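Local coordinates for protein pentafunctional AROM polypeptide (Schizosaccharomyces pombe, PDB 5SWV) that probably catalyses two successive shikimate-pathway steps in this two-enzyme fragment, dehydrating 3-dehydroquinate and reducing 3-dehydroshikimate to shikimate with NADPH, at residues V112-E115 / L116-S120; G207-S210 / R211-K215; A458-I461 / K462-A466; M487-A490 / S491-W495; F254-G258 / K259-H263. One frame throughout, in Å; residues are numbered along the deposited sequence.

Contact 1 (V112-E115 / L116-S120); sequences VDVE and LGWSS
Glu115 and Trp118 close a type I beta turn at the carboxy-terminal end of strand 111-115, one of the eight parallel strands of the TIM barrel formed by the type I dehydroquinase domain. The contact is local and largely buried: the chain leaves the barrel wall, reverses over Leu116 and Gly117, and starts toward helix 120-128, with Ser119 at the N-cap. It illustrates how a beta-alpha loop can be tied to the strand it has just left. The turn is closed by Trp118 N, which donates to Glu115 O over 3.2 Å in a fairly straight bond (166°), although the donor stands well above the carbonyl plane. With CG of Trp118 anti to its carbonyl carbon (chi1 -59°), the indole swings back toward the strand. There Val114 CG1 meets the ring at its edge, 4.2 Å from Trp118 CD1, while Glu115 CB comes 3.8 Å from Trp118 NE1. The extended Glu115 side chain carries its carboxylate past the turn to Arg81, by a salt bridge, and to Thr82 by a hydrogen bond; Arg81 also pairs with Asp113. Leu116 packs on Met137 and Trp139 of the next strand and on Leu160 and Ala161 of helix 152-162. One water completes the join. Lying at the indole edge in the plane of the ring, it accepts from Trp118 NE1 at 3.0 Å and from Glu115 N at 3.2 Å, and donates to Asp113 O at 2.9 Å.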
loop_
_atom_site.group_PDB
_atom_site.type_symbol
_atom_site.label_atom_id
_atom_site.label_comp_id
_atom_site.label_asym_id
_atom_site.label_seq_id
_atom_site.Cartn_x
_atom_site.Cartn_y
_atom_site.Cartn_z
ATOM N N VAL A 112 -12.953 14.303 1.751
ATOM C CA VAL A 112 -13.990 14.523 2.761
ATOM C C VAL A 112 -15.332 14.157 2.130
ATOM O O VAL A 112 -15.633 14.578 1.012
ATOM C CB VAL A 112 -14.019 15.998 3.243
ATOM C CG1 VAL A 112 -15.237 16.282 4.116
ATOM C CG2 VAL A 112 -12.752 16.334 4.019
ATOM N N ASP A 113 -16.125 13.365 2.848
ATOM C CA ASP A 113 -17.488 13.065 2.443
ATOM C C ASP A 113 -18.382 14.173 2.941
ATOM O O ASP A 113 -18.468 14.418 4.165
ATOM C CB ASP A 113 -17.958 11.726 3.021
ATOM C CG ASP A 113 -19.272 11.235 2.389
ATOM O OD1 ASP A 113 -20.333 11.887 2.581
ATOM O OD2 ASP A 113 -19.255 10.173 1.725
ATOM N N VAL A 114 -19.051 14.831 2.002
ATOM C CA VAL A 114 -19.963 15.901 2.319
ATOM C C VAL A 114 -21.356 15.480 1.877
ATOM O O VAL A 114 -21.627 15.378 0.694
ATOM C CB VAL A 114 -19.539 17.195 1.612
ATOM C CG1 VAL A 114 -20.503 18.333 1.917
ATOM C CG2 VAL A 114 -18.123 17.572 2.016
ATOM N N GLU A 115 -22.237 15.239 2.842
ATOM C CA GLU A 115 -23.617 14.844 2.560
ATOM C C GLU A 115 -24.412 15.946 1.895
ATOM O O GLU A 115 -24.358 17.122 2.298
ATOM C CB GLU A 115 -24.348 14.452 3.838
ATOM C CG GLU A 115 -23.824 13.175 4.465
ATOM C CD GLU A 115 -24.631 12.752 5.674
ATOM O OE1 GLU A 115 -25.590 13.468 6.037
ATOM O OE2 GLU A 115 -24.321 11.700 6.272
ATOM N N LEU A 116 -25.204 15.547 0.909
ATOM C CA LEU A 116 -26.037 16.484 0.170
ATOM C C LEU A 116 -27.301 16.897 0.974
ATOM O O LEU A 116 -28.165 17.607 0.462
ATOM C CB LEU A 116 -26.381 15.880 -1.207
ATOM C CG LEU A 116 -25.157 15.732 -2.134
ATOM C CD1 LEU A 116 -25.241 14.569 -3.107
ATOM C CD2 LEU A 116 -24.918 17.010 -2.908
ATOM N N GLY A 117 -27.412 16.432 2.221
ATOM C CA GLY A 117 -28.418 16.931 3.153
ATOM C C GLY A 117 -28.026 18.186 3.887
ATOM O O GLY A 117 -28.881 18.797 4.496
ATOM N N TRP A 118 -26.741 18.557 3.859
ATOM C CA TRP A 118 -26.286 19.811 4.471
ATOM C C TRP A 118 -26.696 21.011 3.601
ATOM O O TRP A 118 -26.834 20.884 2.381
ATOM C CB TRP A 118 -24.767 19.846 4.642
ATOM C CG TRP A 118 -24.150 18.766 5.478
ATOM C CD1 TRP A 118 -23.141 17.929 5.099
ATOM C CD2 TRP A 118 -24.456 18.435 6.837
ATOM N NE1 TRP A 118 -22.806 17.088 6.135
ATOM C CE2 TRP A 118 -23.607 17.375 7.212
ATOM C CE3 TRP A 118 -25.367 18.920 7.769
ATOM C CZ2 TRP A 118 -23.647 16.792 8.480
ATOM C CZ3 TRP A 118 -25.408 18.336 9.038
ATOM C CH2 TRP A 118 -24.552 17.285 9.375
ATOM N N SER A 119 -26.873 22.174 4.219
ATOM C CA SER A 119 -27.271 23.369 3.486
ATOM C C SER A 119 -26.273 23.693 2.378
ATOM O O SER A 119 -25.089 23.367 2.462
ATOM C CB SER A 119 -27.396 24.582 4.427
ATOM O OG SER A 119 -26.140 24.961 4.955
ATOM N N SER A 120 -26.777 24.336 1.336
ATOM C CA SER A 120 -25.953 24.736 0.218
ATOM C C SER A 120 -24.959 25.798 0.666
ATOM O O SER A 120 -23.863 25.895 0.115
ATOM C CB SER A 120 -26.827 25.253 -0.923
ATOM O OG SER A 120 -27.686 26.288 -0.474
HETATM O O HOH W 1 -20.819 14.868 5.716
#

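Contact 2 (G207-S210 / R211-K215); sequences GQLS and RILNK
Asn214, whose backbone N reaches back to Ser210 O at 3.0 Å, turns its flat carboxamide out of the helix: the oxygen end receives Arg187 NH1 and Leu200 N, and the nitrogen end meets Phe216 O and Thr218 OG1. Bonded at both ends, the amide is fixed in its rotation. The guanidinium of Arg211 likewise leaves the helix, carried by a chain extended from CG to NE, and gives its NH2 to Pro231 O. These two flat groups thus bond to the surroundings, and contact between the two segments is made by backbone and aliphatic atoms. Within 207-210, Gly207 O is gripped twice by one residue, by Ser210 OG at 2.7 Å and Ser210 N at 2.8 Å. The hydroxyl reaches it because OG stands between the backbone N and the carbonyl carbon (chi1 70°); it approaches in the carbonyl plane, on a lone pair, and also bonds to Asn202 N. Further along, Ile212 N donates to Gln208 O at 3.2 Å and Leu213 N to Leu209 O at 3.0 Å, and Ile212 CD1 folds back alongside the carbonyl of Gln208. On another flank the two leucines cross obliquely, Leu209 CG lying 4.0 Å from Leu213 CD1. Within the dehydroquinase barrel, helix 208-213 is packed from several directions: Leu209 and Leu213 touch helix 177-193, Ile212 meets Leu239 and Ala242 of helix 236-245, and Ser210 and Arg211 lie on Phe201 of strand 198-203.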
loop_
_atom_site.group_PDB
_atom_site.type_symbol
_atom_site.label_atom_id
_atom_site.label_comp_id
_atom_site.label_asym_id
_atom_site.label_seq_id
_atom_site.Cartn_x
_atom_site.Cartn_y
_atom_site.Cartn_z
ATOM N N GLY A 207 -28.924 -5.821 -2.289
ATOM C CA GLY A 207 -28.063 -4.937 -3.087
ATOM C C GLY A 207 -26.683 -5.456 -3.437
ATOM O O GLY A 207 -25.989 -4.865 -4.262
ATOM N N GLN A 208 -26.293 -6.577 -2.843
ATOM C CA GLN A 208 -24.899 -7.045 -2.893
ATOM C C GLN A 208 -24.314 -7.186 -4.306
ATOM O O GLN A 208 -23.138 -6.881 -4.514
ATOM C CB GLN A 208 -24.723 -8.343 -2.084
ATOM C CG GLN A 208 -24.916 -8.135 -0.579
ATOM C CD GLN A 208 -24.690 -9.363 0.274
ATOM O OE1 GLN A 208 -25.033 -9.372 1.444
ATOM N NE2 GLN A 208 -24.121 -10.396 -0.301
ATOM N N LEU A 209 -25.117 -7.620 -5.274
ATOM C CA LEU A 209 -24.664 -7.605 -6.671
ATOM C C LEU A 209 -24.095 -6.224 -7.093
ATOM O O LEU A 209 -23.037 -6.159 -7.743
ATOM C CB LEU A 209 -25.799 -7.998 -7.628
ATOM C CG LEU A 209 -25.452 -8.003 -9.124
ATOM C CD1 LEU A 209 -24.308 -8.943 -9.469
ATOM C CD2 LEU A 209 -26.670 -8.361 -9.947
ATOM N N SER A 210 -24.790 -5.138 -6.745
ATOM C CA SER A 210 -24.386 -3.819 -7.207
ATOM C C SER A 210 -23.044 -3.393 -6.610
ATOM O O SER A 210 -22.283 -2.707 -7.269
ATOM C CB SER A 210 -25.456 -2.770 -6.901
ATOM O OG SER A 210 -25.561 -2.507 -5.501
ATOM N N ARG A 211 -22.757 -3.791 -5.371
ATOM C CA ARG A 211 -21.440 -3.535 -4.741
ATOM C C ARG A 211 -20.327 -4.230 -5.516
ATOM O O ARG A 211 -19.274 -3.645 -5.786
ATOM C CB ARG A 211 -21.383 -4.054 -3.295
ATOM C CG ARG A 211 -22.271 -3.336 -2.288
ATOM C CD ARG A 211 -22.202 -4.073 -0.968
ATOM N NE ARG A 211 -22.972 -3.471 0.117
ATOM C CZ ARG A 211 -22.607 -2.412 0.835
ATOM N NH1 ARG A 211 -21.477 -1.756 0.577
ATOM N NH2 ARG A 211 -23.400 -1.993 1.816
ATOM N N ILE A 212 -20.590 -5.483 -5.872
ATOM C CA ILE A 212 -19.665 -6.315 -6.620
ATOM C C ILE A 212 -19.340 -5.702 -7.982
ATOM O O ILE A 212 -18.178 -5.695 -8.381
ATOM C CB ILE A 212 -20.240 -7.743 -6.726
ATOM C CG1 ILE A 212 -20.145 -8.436 -5.360
ATOM C CG2 ILE A 212 -19.543 -8.566 -7.801
ATOM C CD1 ILE A 212 -21.164 -9.541 -5.165
ATOM N N LEU A 213 -20.356 -5.168 -8.662
ATOM C CA LEU A 213 -20.193 -4.505 -9.974
ATOM C C LEU A 213 -19.653 -3.066 -9.940
ATOM O O LEU A 213 -19.165 -2.563 -10.965
ATOM C CB LEU A 213 -21.530 -4.490 -10.733
ATOM C CG LEU A 213 -22.157 -5.851 -11.051
ATOM C CD1 LEU A 213 -23.483 -5.672 -11.785
ATOM C CD2 LEU A 213 -21.202 -6.724 -11.846
ATOM N N ASN A 214 -19.763 -2.391 -8.797
ATOM C CA ASN A 214 -19.192 -1.058 -8.649
ATOM C C ASN A 214 -17.660 -1.106 -8.559
ATOM O O ASN A 214 -17.100 -1.498 -7.544
ATOM C CB ASN A 214 -19.773 -0.380 -7.421
ATOM C CG ASN A 214 -19.198 1.003 -7.209
ATOM O OD1 ASN A 214 -19.533 1.926 -7.919
ATOM N ND2 ASN A 214 -18.310 1.142 -6.239
ATOM N N LYS A 215 -16.982 -0.708 -9.625
ATOM C CA LYS A 215 -15.521 -0.896 -9.710
ATOM C C LYS A 215 -14.762 0.183 -8.983
ATOM O O LYS A 215 -13.774 -0.102 -8.338
ATOM C CB LYS A 215 -15.076 -1.007 -11.165
ATOM C CG LYS A 215 -15.629 -2.284 -11.788
ATOM C CD LYS A 215 -15.223 -2.511 -13.236
ATOM C CE LYS A 215 -15.669 -1.353 -14.117
ATOM N NZ LYS A 215 -15.991 -1.817 -15.490
#

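Contact 3 (A458-I461 / K462-A466); sequences ASVI and KALLA
Lys462 N donates to Ala458 O at 2.8 Å in a nearly straight bond (174°), the shortest of four consecutive alpha-helical bonds that bind the two halves of this segment of helix 455-466. Ala463 N to Ser459 O, at 3.2 Å, is more bent, whereas Leu464 N to Val460 O and Leu465 N to Ile461 O, both at 3.0 Å, are again close to straight. Upon this backbone lie two apolar i, i+4 pairs, each spanning one turn. Val460 places CG1 anti to its backbone N (chi1 -177°), next to Leu464, whose CD1 it meets at 3.7 Å; both side chains point the same way and lie alongside each other. Ile461 and Leu465 repeat the arrangement, with Ile461 CG2 touching Leu465 CD1 at 3.7 Å. Both pairs face the core of the domain built on the parallel sheet that includes strand 440-445, with Rossmann-fold strand order. Val460 rests on Ile430, Leu464 on Leu440 and Leu465 on Val443 of that strand, and Ile461 on Leu486 of helix 485-492. Toward solvent, the methylenes of Lys462 run back past Ala458 O, with CG at 3.4 Å, before the chain bends and carries its ammonium away. Across the contact, then, polar bonding is confined to the main chain, and side chains touch one another only through aliphatic carbon, the division of labour of an amphipathic helix on a sheet, with Ser459, Lys462 and Ala463 on its exposed side.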
loop_
_atom_site.group_PDB
_atom_site.type_symbol
_atom_site.label_atom_id
_atom_site.label_comp_id
_atom_site.label_asym_id
_atom_site.label_seq_id
_atom_site.Cartn_x
_atom_site.Cartn_y
_atom_site.Cartn_z
ATOM N N ALA A 458 35.453 -5.807 11.108
ATOM C CA ALA A 458 34.574 -6.134 12.245
ATOM C C ALA A 458 34.678 -5.104 13.367
ATOM O O ALA A 458 33.671 -4.670 13.931
ATOM C CB ALA A 458 34.914 -7.519 12.784
ATOM N N SER A 459 35.922 -4.746 13.676
ATOM C CA SER A 459 36.267 -3.709 14.639
ATOM C C SER A 459 35.505 -2.402 14.439
ATOM O O SER A 459 35.038 -1.801 15.403
ATOM C CB SER A 459 37.767 -3.429 14.538
ATOM O OG SER A 459 38.109 -2.196 15.143
ATOM N N VAL A 460 35.404 -1.973 13.184
ATOM C CA VAL A 460 34.717 -0.728 12.810
ATOM C C VAL A 460 33.200 -0.870 12.962
ATOM O O VAL A 460 32.519 0.039 13.446
ATOM C CB VAL A 460 35.009 -0.337 11.337
ATOM C CG1 VAL A 460 34.352 0.995 10.985
ATOM C CG2 VAL A 460 36.504 -0.277 11.075
ATOM N N ILE A 461 32.687 -2.017 12.524
ATOM C CA ILE A 461 31.266 -2.327 12.621
ATOM C C ILE A 461 30.835 -2.342 14.085
ATOM O O ILE A 461 29.864 -1.672 14.450
ATOM C CB ILE A 461 30.938 -3.679 11.942
ATOM C CG1 ILE A 461 31.185 -3.592 10.428
ATOM C CG2 ILE A 461 29.483 -4.091 12.205
ATOM C CD1 ILE A 461 31.260 -4.938 9.738
ATOM N N LYS A 462 31.568 -3.096 14.907
ATOM C CA LYS A 462 31.382 -3.095 16.361
ATOM C C LYS A 462 31.313 -1.687 16.947
ATOM O O LYS A 462 30.409 -1.382 17.714
ATOM C CB LYS A 462 32.519 -3.844 17.041
ATOM C CG LYS A 462 32.363 -5.356 17.037
ATOM C CD LYS A 462 33.618 -6.014 17.615
ATOM C CE LYS A 462 33.327 -7.386 18.215
ATOM N NZ LYS A 462 32.812 -8.332 17.188
ATOM N N ALA A 463 32.263 -0.841 16.568
ATOM C CA ALA A 463 32.354 0.518 17.094
ATOM C C ALA A 463 31.161 1.395 16.715
ATOM O O ALA A 463 30.587 2.054 17.573
ATOM C CB ALA A 463 33.643 1.175 16.633
ATOM N N LEU A 464 30.802 1.397 15.428
ATOM C CA LEU A 464 29.682 2.203 14.904
ATOM C C LEU A 464 28.332 1.791 15.465
ATOM O O LEU A 464 27.514 2.647 15.804
ATOM C CB LEU A 464 29.620 2.099 13.381
ATOM C CG LEU A 464 30.776 2.758 12.619
ATOM C CD1 LEU A 464 30.901 2.189 11.202
ATOM C CD2 LEU A 464 30.611 4.274 12.602
ATOM N N LEU A 465 28.101 0.481 15.552
ATOM C CA LEU A 465 26.849 -0.042 16.100
ATOM C C LEU A 465 26.598 0.351 17.556
ATOM O O LEU A 465 25.443 0.427 17.971
ATOM C CB LEU A 465 26.774 -1.568 15.949
ATOM C CG LEU A 465 26.665 -2.122 14.524
ATOM C CD1 LEU A 465 26.691 -3.643 14.533
ATOM C CD2 LEU A 465 25.414 -1.615 13.834
ATOM N N ALA A 466 27.667 0.594 18.318
ATOM C CA ALA A 466 27.570 1.116 19.689
ATOM C C ALA A 466 26.817 2.433 19.713
ATOM O O ALA A 466 25.969 2.661 20.581
ATOM C CB ALA A 466 28.954 1.303 20.308
#

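Contact 4 (M487-A490 / S491-W495); sequences MAVA and SDLEW
Ser491 N donates to Met487 O at 2.7 Å, and Asp492 N to Ala488 O at 3.0 Å almost in line (176°): these are regular alpha-helical bonds of the last turn of helix 485-492. Leu493 N still reaches Val489 O, at 3.3 Å, but the helix ends here in a Schellman motif. Glu494, with a positive phi of 76°, is its C-prime residue and turns the chain so that Glu494 N bonds to Ser491 O at 2.8 Å while Trp495 N reaches back to Ala490 O at 3.2 Å, from above the carbonyl plane. The same carbonyl lies at the edge of the Trp495 indole, close to the ring plane and 3.2 Å from CD1. Packing follows the polar frame. Ala490 CB meets Trp495 CD1 at 4.2 Å, the apolar contact that commonly accompanies this motif, and Val489 CG1 lies 4.2 Å from Leu493 CD1. Further out, Trp495 covers Phe474, Leu440 and Val443 of the sheet and gives its NE1 to Leu465 O, which ties the turn to helix 455-466; Val489 and Leu493 pack against Leu465. The helix is thus brought to a stop where strand 496-498 begins, in a beta-alpha-beta unit of the Rossmann-like domain. CG of Asp492, anti to its carbonyl carbon, brings the exposed carboxylate back beside Ala488 O. An acid so near the carboxy-terminal end of a helix would be expected to be somewhat disfavoured by the helix dipole, a cost that its exposure to solvent probably offsets.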
loop_
_atom_site.group_PDB
_atom_site.type_symbol
_atom_site.label_atom_id
_atom_site.label_comp_id
_atom_site.label_asym_id
_atom_site.label_seq_id
_atom_site.Cartn_x
_atom_site.Cartn_y
_atom_site.Cartn_z
ATOM N N MET A 487 24.017 -9.900 13.042
ATOM C CA MET A 487 22.761 -9.700 13.760
ATOM C C MET A 487 22.969 -9.833 15.267
ATOM O O MET A 487 22.463 -9.015 16.031
ATOM C CB MET A 487 21.677 -10.672 13.283
ATOM C CG MET A 487 20.378 -9.970 12.953
ATOM S SD MET A 487 19.129 -11.042 12.225
ATOM C CE MET A 487 19.774 -11.392 10.595
ATOM N N ALA A 488 23.738 -10.840 15.684
ATOM C CA ALA A 488 24.051 -11.039 17.111
ATOM C C ALA A 488 24.770 -9.828 17.716
ATOM O O ALA A 488 24.366 -9.330 18.782
ATOM C CB ALA A 488 24.879 -12.298 17.316
ATOM N N VAL A 489 25.810 -9.355 17.016
ATOM C CA VAL A 489 26.587 -8.188 17.451
ATOM C C VAL A 489 25.639 -7.020 17.659
ATOM O O VAL A 489 25.703 -6.331 18.688
ATOM C CB VAL A 489 27.669 -7.779 16.417
ATOM C CG1 VAL A 489 28.280 -6.425 16.774
ATOM C CG2 VAL A 489 28.760 -8.844 16.304
ATOM N N ALA A 490 24.764 -6.832 16.669
ATOM C CA ALA A 490 23.831 -5.725 16.636
ATOM C C ALA A 490 22.813 -5.853 17.742
ATOM O O ALA A 490 22.536 -4.881 18.449
ATOM C CB ALA A 490 23.138 -5.669 15.281
ATOM N N SER A 491 22.272 -7.058 17.904
ATOM C CA SER A 491 21.216 -7.321 18.892
ATOM C C SER A 491 21.697 -7.069 20.334
ATOM O O SER A 491 20.992 -6.417 21.111
ATOM C CB SER A 491 20.679 -8.752 18.742
ATOM O OG SER A 491 19.546 -8.953 19.567
ATOM N N ASP A 492 22.901 -7.556 20.656
ATOM C CA ASP A 492 23.588 -7.244 21.931
ATOM C C ASP A 492 23.753 -5.746 22.184
ATOM O O ASP A 492 23.718 -5.298 23.333
ATOM C CB ASP A 492 24.983 -7.890 21.974
ATOM C CG ASP A 492 24.934 -9.421 21.962
ATOM O OD1 ASP A 492 23.854 -10.007 22.235
ATOM O OD2 ASP A 492 25.993 -10.033 21.671
ATOM N N LEU A 493 23.944 -4.983 21.109
ATOM C CA LEU A 493 23.971 -3.519 21.179
ATOM C C LEU A 493 22.572 -2.881 21.064
ATOM O O LEU A 493 22.444 -1.668 20.872
ATOM C CB LEU A 493 24.946 -2.971 20.133
ATOM C CG LEU A 493 26.384 -3.491 20.311
ATOM C CD1 LEU A 493 27.247 -3.070 19.131
ATOM C CD2 LEU A 493 27.009 -3.041 21.635
ATOM N N GLU A 494 21.536 -3.708 21.211
ATOM C CA GLU A 494 20.153 -3.284 21.458
ATOM C C GLU A 494 19.451 -2.750 20.218
ATOM O O GLU A 494 18.510 -1.972 20.316
ATOM C CB GLU A 494 20.067 -2.297 22.645
ATOM C CG GLU A 494 20.947 -2.698 23.839
ATOM C CD GLU A 494 20.422 -2.247 25.194
ATOM O OE1 GLU A 494 19.575 -1.324 25.243
ATOM O OE2 GLU A 494 20.868 -2.827 26.216
ATOM N N TRP A 495 19.892 -3.196 19.050
ATOM C CA TRP A 495 19.257 -2.795 17.801
ATOM C C TRP A 495 17.986 -3.600 17.623
ATOM O O TRP A 495 17.917 -4.757 18.049
ATOM C CB TRP A 495 20.173 -3.020 16.596
ATOM C CG TRP A 495 21.259 -1.999 16.439
ATOM C CD1 TRP A 495 22.447 -1.966 17.087
ATOM C CD2 TRP A 495 21.260 -0.884 15.548
ATOM N NE1 TRP A 495 23.192 -0.897 16.667
ATOM C CE2 TRP A 495 22.488 -0.216 15.715
ATOM C CE3 TRP A 495 20.344 -0.389 14.616
ATOM C CZ2 TRP A 495 22.824 0.937 14.998
ATOM C CZ3 TRP A 495 20.676 0.757 13.893
ATOM C CH2 TRP A 495 21.909 1.411 14.096
#

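Contact 5 (F254-G258 / K259-H263); sequences FFLFG and KPIKH
Leu256 and Ile261 lie alongside each other, running opposite ways, with Leu256 CD2 4.0 Å from Ile261 CB. They form a local apolar contact in the shikimate dehydrogenase substrate-binding domain, at the end of a strand, where strand 253-257 of the mixed sheet passes into the loop before helix 266-277. No hydrogen bond crosses the contact; the isoleucine is simply folded back over the strand end. Between them in sequence is Gly258, which leaves the strand with phi 148°, a backbone shape that a side chain would jam against the preceding carbonyl; Ile261 CG2 occupies that flank, 3.6 Å from Gly258 C. Beyond it the peptide bond before Pro260 is cis, and this sharp bend returns the chain toward the strand. The outer shell fixes the bend: Ile261 N is bonded to Glu287 OE1, and Lys259, whose end leads off from the strand, forms a salt bridge to Asp289. On the strand side, Leu256 is held by backbone bonds to Glu284 and Phe286, and Ile261 also touches Ala285 and Thr309. The run from Gly258 through Pro260 to His263 is the family's glycine-x-proline-isoleucine-x-histidine sequence, whose loop in relatives lies beside the shikimate pocket, so the turn is consistent with shaping that site. CG1 of Ile261 sits between the backbone N and the carbonyl carbon (chi1 57°), which brings CD1 to 3.3 Å from Leu256 O and 3.7 Å from Gly258 O.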
loop_
_atom_site.group_PDB
_atom_site.type_symbol
_atom_site.label_atom_id
_atom_site.label_comp_id
_atom_site.label_asym_id
_atom_site.label_seq_id
_atom_site.Cartn_x
_atom_site.Cartn_y
_atom_site.Cartn_z
ATOM N N PHE A 254 0.639 -17.389 -12.832
ATOM C CA PHE A 254 1.873 -16.695 -12.467
ATOM C C PHE A 254 3.026 -17.691 -12.377
ATOM O O PHE A 254 2.818 -18.877 -12.153
ATOM C CB PHE A 254 1.697 -15.947 -11.142
ATOM C CG PHE A 254 0.758 -14.774 -11.240
ATOM C CD1 PHE A 254 -0.611 -14.941 -11.057
ATOM C CD2 PHE A 254 1.231 -13.504 -11.545
ATOM C CE1 PHE A 254 -1.482 -13.861 -11.185
ATOM C CE2 PHE A 254 0.368 -12.419 -11.647
ATOM C CZ PHE A 254 -0.986 -12.596 -11.474
ATOM N N PHE A 255 4.241 -17.188 -12.570
ATOM C CA PHE A 255 5.410 -18.038 -12.721
ATOM C C PHE A 255 6.665 -17.463 -12.058
ATOM O O PHE A 255 6.701 -16.311 -11.675
ATOM C CB PHE A 255 5.668 -18.286 -14.215
ATOM C CG PHE A 255 4.567 -19.032 -14.906
ATOM C CD1 PHE A 255 4.543 -20.421 -14.903
ATOM C CD2 PHE A 255 3.545 -18.356 -15.550
ATOM C CE1 PHE A 255 3.514 -21.122 -15.532
ATOM C CE2 PHE A 255 2.513 -19.049 -16.185
ATOM C CZ PHE A 255 2.502 -20.431 -16.179
ATOM N N LEU A 256 7.669 -18.317 -11.898
ATOM C CA LEU A 256 9.012 -17.920 -11.496
ATOM C C LEU A 256 9.977 -18.469 -12.540
ATOM O O LEU A 256 9.970 -19.660 -12.803
ATOM C CB LEU A 256 9.362 -18.493 -10.126
ATOM C CG LEU A 256 10.781 -18.218 -9.589
ATOM C CD1 LEU A 256 11.057 -16.721 -9.461
ATOM C CD2 LEU A 256 11.018 -18.915 -8.252
ATOM N N PHE A 257 10.783 -17.601 -13.148
ATOM C CA PHE A 257 11.806 -18.020 -14.081
ATOM C C PHE A 257 13.162 -17.943 -13.402
ATOM O O PHE A 257 13.405 -17.042 -12.593
ATOM C CB PHE A 257 11.820 -17.107 -15.285
ATOM C CG PHE A 257 10.497 -16.980 -15.991
ATOM C CD1 PHE A 257 9.681 -18.087 -16.216
ATOM C CD2 PHE A 257 10.087 -15.743 -16.492
ATOM C CE1 PHE A 257 8.481 -17.949 -16.901
ATOM C CE2 PHE A 257 8.895 -15.605 -17.181
ATOM C CZ PHE A 257 8.086 -16.705 -17.380
ATOM N N GLY A 258 14.053 -18.862 -13.768
ATOM C CA GLY A 258 15.411 -18.919 -13.214
ATOM C C GLY A 258 15.910 -20.347 -13.140
ATOM O O GLY A 258 15.233 -21.271 -13.604
ATOM N N LYS A 259 17.089 -20.525 -12.543
ATOM C CA LYS A 259 17.735 -21.834 -12.437
ATOM C C LYS A 259 18.941 -21.776 -11.493
ATOM O O LYS A 259 19.855 -20.996 -11.727
ATOM C CB LYS A 259 18.209 -22.296 -13.815
ATOM C CG LYS A 259 18.574 -23.771 -13.895
ATOM C CD LYS A 259 19.235 -24.089 -15.236
ATOM C CE LYS A 259 19.865 -25.475 -15.281
ATOM N NZ LYS A 259 18.824 -26.502 -15.537
ATOM N N PRO A 260 18.957 -22.592 -10.421
ATOM C CA PRO A 260 17.929 -23.523 -9.922
ATOM C C PRO A 260 16.811 -22.810 -9.141
ATOM O O PRO A 260 17.077 -21.855 -8.420
ATOM C CB PRO A 260 18.723 -24.455 -9.000
ATOM C CG PRO A 260 19.856 -23.614 -8.501
ATOM C CD PRO A 260 20.189 -22.643 -9.603
ATOM N N ILE A 261 15.575 -23.272 -9.304
ATOM C CA ILE A 261 14.423 -22.753 -8.548
ATOM C C ILE A 261 13.609 -23.832 -7.822
ATOM O O ILE A 261 12.787 -23.501 -6.982
ATOM C CB ILE A 261 13.530 -21.857 -9.432
ATOM C CG1 ILE A 261 13.038 -22.599 -10.672
ATOM C CG2 ILE A 261 14.308 -20.623 -9.875
ATOM C CD1 ILE A 261 12.140 -21.766 -11.553
ATOM N N LYS A 262 13.830 -25.103 -8.151
ATOM C CA LYS A 262 13.482 -26.256 -7.317
ATOM C C LYS A 262 12.983 -25.887 -5.910
ATOM O O LYS A 262 11.837 -26.125 -5.589
ATOM C CB LYS A 262 14.738 -27.168 -7.243
ATOM C CG LYS A 262 14.626 -28.507 -6.484
ATOM C CD LYS A 262 15.975 -29.261 -6.468
ATOM C CE LYS A 262 16.061 -30.421 -5.460
ATOM N NZ LYS A 262 15.686 -31.776 -5.965
ATOM N N HIS A 263 13.851 -25.273 -5.106
ATOM C CA HIS A 263 13.600 -25.008 -3.684
ATOM C C HIS A 263 13.136 -23.589 -3.349
ATOM O O HIS A 263 13.042 -23.236 -2.177
ATOM C CB HIS A 263 14.871 -25.308 -2.874
ATOM C CG HIS A 263 15.150 -26.771 -2.710
ATOM N ND1 HIS A 263 16.332 -27.352 -3.120
ATOM C CD2 HIS A 263 14.401 -27.769 -2.176
ATOM C CE1 HIS A 263 16.304 -28.643 -2.840
ATOM N NE2 HIS A 263 15.139 -28.924 -2.277
#

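All five contacts are local, yet their chemistry follows their place. Contacts 1 and 5, both buried, occupy ends of parallel strands in different enzyme domains; one relies on a turn bond, a water and charged neighbours, the other on aliphatic packing about a glycine and a cis proline. Contacts 2, 3 and 4 are partly buried helical turns. Contact 2 shares the barrel with contact 1, their centres about 24 Å apart, but spends its polar side chains on other elements. Contacts 3 and 4 alone touch, centres about 11 Å apart: two helices packed on the Rossmann-like sheet meet near their carboxy-terminal ends, where Leu465 CB lies 3.5 Å from Leu493 CD1.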